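Local structure of uncharacterized protein (Parabacteroides distasonis, 4Q34) at residues A[197-202]-A[244-249]; A[128-133]-A[295-300]. The protein is of unknown function but probably acts as an esterase of the alpha/beta hydrolase family. All coordinates share one frame; numbering follows the deposited sequence.

Contact 1: residues A[197-202]-A[244-249]; sequences SYEPGG and IYYGDN
Glu199 grips the segment 244-249 with backbone and carboxylate alike. Its OE2 offers the anti lone pair to the backbone N of Gly247, 2.7 Å away and nearly in line (164° at the hydrogen), while Glu199 N donates to Tyr245 O at 2.7 Å. The ring of Tyr246 packs alongside these bonds: Glu199 CA stands over one face, 3.6 Å from Tyr246 CE1, a CH-pi contact. With CG anti to its own carbonyl carbon (chi1 -76°), the Tyr246 ring passes along Glu199 toward Pro200, and its OH donates to Pro200 O at 2.8 Å from slightly outside the carbonyl plane. A leucine here would probably leave the Pro200 carbonyl without this donor and let the turn after Glu199 shift. Pro200 CD also rests on Ile244 CG2, 3.7 Å away.

Upstream, parallel strands set the register, Tyr245 N donating to Ser197 O at 2.9 Å. On the sheet face that bears them, Tyr198 and Tyr245 lie side by side, planes 18° apart but slid so far that overlap is slight; Tyr245 CD2 sits over the Tyr198 ring, 3.4 Å from Tyr198 CE1. Helix 257-277 packs on Tyr246. With OE2 held by Gly247 N, OE1 is turned to Arg117 (a salt bridge) and His298 (a hydrogen bond), consistent with Glu199 as the acid of a catalytic triad, placed after the strand following the nucleophile strand.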
loop_
_atom_site.group_PDB
_atom_site.type_symbol
_atom_site.label_atom_id
_atom_site.label_comp_id
_atom_site.label_asym_id
_atom_site.label_seq_id
_atom_site.Cartn_x
_atom_site.Cartn_y
_atom_site.Cartn_z
ATOM N N SER A 197 11.988 -18.822 -4.284
ATOM C CA SER A 197 12.577 -17.520 -4.527
ATOM C C SER A 197 12.817 -17.258 -6.000
ATOM O O SER A 197 13.456 -18.090 -6.698
ATOM C CB SER A 197 13.883 -17.360 -3.731
ATOM O OG SER A 197 14.344 -16.018 -3.774
ATOM N N TYR A 198 12.336 -16.100 -6.460
ATOM C CA TYR A 198 12.562 -15.651 -7.820
ATOM C C TYR A 198 13.792 -14.739 -7.861
ATOM O O TYR A 198 13.828 -13.704 -7.161
ATOM C CB TYR A 198 11.343 -14.909 -8.409
ATOM C CG TYR A 198 10.207 -15.859 -8.630
ATOM C CD1 TYR A 198 10.100 -16.595 -9.804
ATOM C CD2 TYR A 198 9.333 -16.110 -7.620
ATOM C CE1 TYR A 198 9.115 -17.544 -9.966
ATOM C CE2 TYR A 198 8.330 -17.039 -7.744
ATOM C CZ TYR A 198 8.212 -17.761 -8.939
ATOM O OH TYR A 198 7.234 -18.721 -9.094
ATOM N N GLU A 199 14.804 -15.154 -8.612
ATOM C CA GLU A 199 16.018 -14.356 -8.803
ATOM C C GLU A 199 16.547 -13.715 -7.514
ATOM O O GLU A 199 16.722 -12.504 -7.448
ATOM C CB GLU A 199 15.820 -13.275 -9.870
ATOM C CG GLU A 199 15.427 -13.886 -11.210
ATOM C CD GLU A 199 16.147 -13.317 -12.412
ATOM O OE1 GLU A 199 16.719 -12.207 -12.315
ATOM O OE2 GLU A 199 16.117 -13.976 -13.498
ATOM N N PRO A 200 16.827 -14.536 -6.495
ATOM C CA PRO A 200 17.429 -13.995 -5.287
ATOM C C PRO A 200 18.778 -13.329 -5.547
ATOM O O PRO A 200 19.506 -13.673 -6.461
ATOM C CB PRO A 200 17.595 -15.226 -4.370
ATOM C CG PRO A 200 17.595 -16.385 -5.295
ATOM C CD PRO A 200 16.679 -15.986 -6.424
ATOM N N GLY A 201 19.117 -12.384 -4.697
ATOM C CA GLY A 201 20.420 -11.734 -4.792
ATOM C C GLY A 201 20.805 -11.233 -3.416
ATOM O O GLY A 201 20.008 -10.547 -2.781
ATOM N N GLY A 202 22.006 -11.575 -2.986
ATOM C CA GLY A 202 22.590 -11.045 -1.774
ATOM C C GLY A 202 22.666 -12.063 -0.645
ATOM O O GLY A 202 21.761 -12.897 -0.481
ATOM N N ILE A 244 14.477 -22.193 -6.381
ATOM C CA ILE A 244 15.008 -20.923 -6.843
ATOM C C ILE A 244 14.829 -20.874 -8.355
ATOM O O ILE A 244 15.193 -21.843 -9.021
ATOM C CB ILE A 244 16.485 -20.817 -6.464
ATOM C CG1 ILE A 244 16.614 -20.679 -4.934
ATOM C CG2 ILE A 244 17.136 -19.604 -7.114
ATOM C CD1 ILE A 244 17.980 -21.069 -4.428
ATOM N N TYR A 245 14.255 -19.770 -8.871
ATOM C CA TYR A 245 14.029 -19.584 -10.314
ATOM C C TYR A 245 14.831 -18.408 -10.860
ATOM O O TYR A 245 14.875 -17.341 -10.246
ATOM C CB TYR A 245 12.544 -19.351 -10.640
ATOM C CG TYR A 245 11.611 -20.433 -10.194
ATOM C CD1 TYR A 245 11.409 -21.569 -10.954
ATOM C CD2 TYR A 245 10.909 -20.315 -8.998
ATOM C CE1 TYR A 245 10.552 -22.589 -10.540
ATOM C CE2 TYR A 245 10.024 -21.302 -8.593
ATOM C CZ TYR A 245 9.865 -22.448 -9.359
ATOM O OH TYR A 245 8.974 -23.416 -8.932
ATOM N N TYR A 246 15.482 -18.603 -12.009
ATOM C CA TYR A 246 16.102 -17.528 -12.760
ATOM C C TYR A 246 15.564 -17.511 -14.176
ATOM O O TYR A 246 15.378 -18.560 -14.810
ATOM C CB TYR A 246 17.664 -17.620 -12.794
ATOM C CG TYR A 246 18.301 -17.199 -11.496
ATOM C CD1 TYR A 246 18.622 -15.878 -11.255
ATOM C CD2 TYR A 246 18.546 -18.122 -10.495
ATOM C CE1 TYR A 246 19.158 -15.483 -10.026
ATOM C CE2 TYR A 246 19.077 -17.729 -9.260
ATOM C CZ TYR A 246 19.370 -16.433 -9.037
ATOM O OH TYR A 246 19.893 -16.055 -7.814
ATOM N N GLY A 247 15.369 -16.310 -14.692
ATOM C CA GLY A 247 14.919 -16.126 -16.068
ATOM C C GLY A 247 16.029 -16.138 -17.120
ATOM O O GLY A 247 17.079 -16.774 -16.951
ATOM N N ASP A 248 15.778 -15.380 -18.182
ATOM C CA ASP A 248 16.541 -15.492 -19.444
ATOM C C ASP A 248 17.377 -14.249 -19.674
ATOM O O ASP A 248 17.402 -13.335 -18.855
ATOM C CB ASP A 248 15.512 -15.674 -20.565
ATOM C CG ASP A 248 16.043 -16.445 -21.746
ATOM O OD1 ASP A 248 17.275 -16.643 -21.844
ATOM O OD2 ASP A 248 15.194 -16.842 -22.585
ATOM N N ASN A 249 18.076 -14.197 -20.817
ATOM C CA ASN A 249 18.978 -13.075 -21.135
ATOM C C ASN A 249 20.028 -12.826 -20.051
ATOM O O ASN A 249 20.473 -11.719 -19.852
ATOM C CB ASN A 249 18.186 -11.817 -21.486
ATOM C CG ASN A 249 17.257 -12.047 -22.665
ATOM O OD1 ASN A 249 16.013 -12.079 -22.529
ATOM N ND2 ASN A 249 17.850 -12.319 -23.801
#

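Contact 2: residues A[128-133]-A[295-300]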
loop_
_atom_site.group_PDB
_atom_site.type_symbol
_atom_site.label_atom_id
_atom_site.label_comp_id
_atom_site.label_asym_id
_atom_site.label_seq_id
_atom_site.Cartn_x
_atom_site.Cartn_y
_atom_site.Cartn_z
ATOM N N VAL A 128 11.626 -11.017 -25.513
ATOM C CA VAL A 128 11.391 -10.765 -24.082
ATOM C C VAL A 128 9.904 -10.869 -23.778
ATOM O O VAL A 128 9.068 -10.428 -24.554
ATOM C CB VAL A 128 12.009 -9.412 -23.600
ATOM C CG1 VAL A 128 11.235 -8.203 -24.133
ATOM C CG2 VAL A 128 12.132 -9.364 -22.084
ATOM N N GLN A 129 9.585 -11.409 -22.597
ATOM C CA GLN A 129 8.209 -11.665 -22.164
ATOM C C GLN A 129 7.659 -10.423 -21.429
ATOM O O GLN A 129 7.248 -10.474 -20.269
ATOM C CB GLN A 129 8.194 -12.884 -21.218
ATOM C CG GLN A 129 8.507 -14.210 -21.888
ATOM C CD GLN A 129 7.359 -14.785 -22.693
ATOM O OE1 GLN A 129 6.267 -14.249 -22.720
ATOM N NE2 GLN A 129 7.618 -15.908 -23.365
ATOM N N PHE A 130 7.674 -9.309 -22.137
ATOM C CA PHE A 130 7.341 -8.016 -21.575
ATOM C C PHE A 130 6.704 -7.205 -22.704
ATOM O O PHE A 130 7.200 -7.173 -23.876
ATOM C CB PHE A 130 8.615 -7.377 -20.999
ATOM C CG PHE A 130 8.396 -6.189 -20.106
ATOM C CD1 PHE A 130 8.260 -4.888 -20.635
ATOM C CD2 PHE A 130 8.374 -6.359 -18.737
ATOM C CE1 PHE A 130 8.121 -3.791 -19.827
ATOM C CE2 PHE A 130 8.223 -5.258 -17.901
ATOM C CZ PHE A 130 8.081 -3.983 -18.444
ATOM N N LYS A 131 5.574 -6.581 -22.393
ATOM C CA LYS A 131 4.867 -5.746 -23.364
ATOM C C LYS A 131 5.667 -4.490 -23.678
ATOM O O LYS A 131 6.225 -3.868 -22.781
ATOM C CB LYS A 131 3.454 -5.399 -22.889
ATOM C CG LYS A 131 2.543 -5.097 -24.083
ATOM C CD LYS A 131 1.140 -4.680 -23.677
ATOM C CE LYS A 131 0.310 -4.287 -24.899
ATOM N NZ LYS A 131 -1.111 -4.149 -24.481
ATOM N N ARG A 132 5.720 -4.112 -24.948
ATOM C CA ARG A 132 6.678 -3.099 -25.405
ATOM C C ARG A 132 6.112 -1.678 -25.530
ATOM O O ARG A 132 6.773 -0.816 -26.079
ATOM C CB ARG A 132 7.286 -3.526 -26.764
ATOM C CG ARG A 132 8.171 -4.762 -26.723
ATOM C CD ARG A 132 8.092 -5.487 -28.064
ATOM N NE ARG A 132 9.245 -6.340 -28.358
ATOM C CZ ARG A 132 9.596 -7.412 -27.652
ATOM N NH1 ARG A 132 8.913 -7.762 -26.576
ATOM N NH2 ARG A 132 10.651 -8.126 -28.016
ATOM N N ASP A 133 4.913 -1.433 -25.041
ATOM C CA ASP A 133 4.276 -0.096 -25.202
ATOM C C ASP A 133 4.676 0.872 -24.077
ATOM O O ASP A 133 5.165 0.459 -23.026
ATOM C CB ASP A 133 2.757 -0.216 -25.235
ATOM C CG ASP A 133 2.192 -0.741 -23.914
ATOM O OD1 ASP A 133 2.507 -1.887 -23.564
ATOM O OD2 ASP A 133 1.455 -0.018 -23.215
ATOM N N GLY A 295 12.564 -16.014 -22.475
ATOM C CA GLY A 295 12.313 -14.585 -22.520
ATOM C C GLY A 295 11.972 -13.920 -21.187
ATOM O O GLY A 295 11.596 -12.750 -21.167
ATOM N N ASN A 296 12.052 -14.656 -20.110
ATOM C CA ASN A 296 11.772 -14.039 -18.830
ATOM C C ASN A 296 12.811 -13.026 -18.403
ATOM O O ASN A 296 14.002 -13.164 -18.678
ATOM C CB ASN A 296 11.543 -15.103 -17.727
ATOM C CG ASN A 296 10.231 -15.811 -17.891
ATOM O OD1 ASN A 296 10.151 -16.951 -18.405
ATOM N ND2 ASN A 296 9.159 -15.113 -17.521
ATOM N N THR A 297 12.290 -11.998 -17.729
ATOM C CA THR A 297 13.019 -10.906 -17.143
ATOM C C THR A 297 13.298 -11.265 -15.667
ATOM O O THR A 297 13.094 -12.372 -15.217
ATOM C CB THR A 297 12.194 -9.587 -17.244
ATOM O OG1 THR A 297 11.087 -9.650 -16.299
ATOM C CG2 THR A 297 11.678 -9.374 -18.665
ATOM N N HIS A 298 13.834 -10.307 -14.946
ATOM C CA HIS A 298 14.039 -10.419 -13.507
ATOM C C HIS A 298 12.739 -10.530 -12.753
ATOM O O HIS A 298 12.804 -10.929 -11.638
ATOM C CB HIS A 298 14.817 -9.203 -13.047
ATOM C CG HIS A 298 15.023 -9.109 -11.572
ATOM N ND1 HIS A 298 15.732 -10.051 -10.863
ATOM C CD2 HIS A 298 14.717 -8.128 -10.699
ATOM C CE1 HIS A 298 15.780 -9.689 -9.590
ATOM N NE2 HIS A 298 15.159 -8.528 -9.468
ATOM N N PHE A 299 11.595 -10.198 -13.374
ATOM C CA PHE A 299 10.262 -10.367 -12.729
ATOM C C PHE A 299 9.395 -11.440 -13.420
ATOM O O PHE A 299 8.389 -11.102 -14.054
ATOM C CB PHE A 299 9.447 -9.090 -12.751
ATOM C CG PHE A 299 9.959 -7.990 -11.899
ATOM C CD1 PHE A 299 11.093 -7.302 -12.237
ATOM C CD2 PHE A 299 9.257 -7.553 -10.803
ATOM C CE1 PHE A 299 11.569 -6.281 -11.458
ATOM C CE2 PHE A 299 9.710 -6.502 -10.030
ATOM C CZ PHE A 299 10.892 -5.868 -10.359
ATOM N N PRO A 300 9.774 -12.708 -13.294
ATOM C CA PRO A 300 8.994 -13.728 -14.016
ATOM C C PRO A 300 7.547 -13.824 -13.589
ATOM O O PRO A 300 6.685 -14.199 -14.399
ATOM C CB PRO A 300 9.727 -15.036 -13.667
ATOM C CG PRO A 300 11.112 -14.615 -13.328
ATOM C CD PRO A 300 10.963 -13.292 -12.663
#
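The loop that carries the probable catalytic histidine of an alpha/beta hydrolase, here His298, is met on its N-terminal side by Val128 and Gln129 through Gly295 and Thr297. The polar link is Gln129 N donating to Gly295 O at 2.8 Å; the donor comes from well above the carbonyl plane, 36° out of it, and the same oxygen also receives a CA-H contact from Val128. Gln129 folds its side chain over this peptide: with CG anti to the carbonyl carbon (chi1 -69°), CB lies 3.4 Å from Gly295 O and CG 3.5 Å from Gly295 C. A bend at chi2 brings Gln129 NE2 to the carbonyl of His294, so the amide holds the residue just ahead of the glycine.

Gly295 has a positive phi, at which a side chain would run into the preceding carbonyl; a CB there would also crowd Gln129 CG at 3.1 Å. In the fold, this join ties the loop after strand 283-287 to the one that leads into helix 134-142, whose N-cap is Asp133. Beyond the peptide the contact turns apolar. Val128 CG2, anti to its backbone N, meets Thr297 CG2 at 3.4 Å, a tight methyl pair, while Phe130 CB approaches that same Thr297 methyl more loosely, at 4.3 Å. The hydroxyl of Thr297 is turned to other work: OG1 accepts from Phe299 N at 3.0 Å, an ST turn that spans His298, and it is also hydrogen-bonded to Asp303. Asn296, between Gly295 and Thr297, sends its amide ND2 to Asp303 and Asn305, just before helix 306-319.

Overall arrangement
Contact 1 is nested along the chain inside the loop that contact 2 closes, and their centres lie about 14 Å apart. The first joins neighbouring parallel strands of the main sheet, 192-198 and 242-246, where they end; the second joins two loops farther out, about 17 Å from the chain centre against 9 Å. They meet directly: Glu199 OE1 lies 2.8 Å from His298 ND1, and Asp248 OD2 is the same distance from Gly295 N, both probable hydrogen bonds. Strand ends and histidine loop are thus tied at two points, and with His298 touching Ser176, the probable nucleophile, the three residues fit an acid-histidine-serine triad as in related esterases.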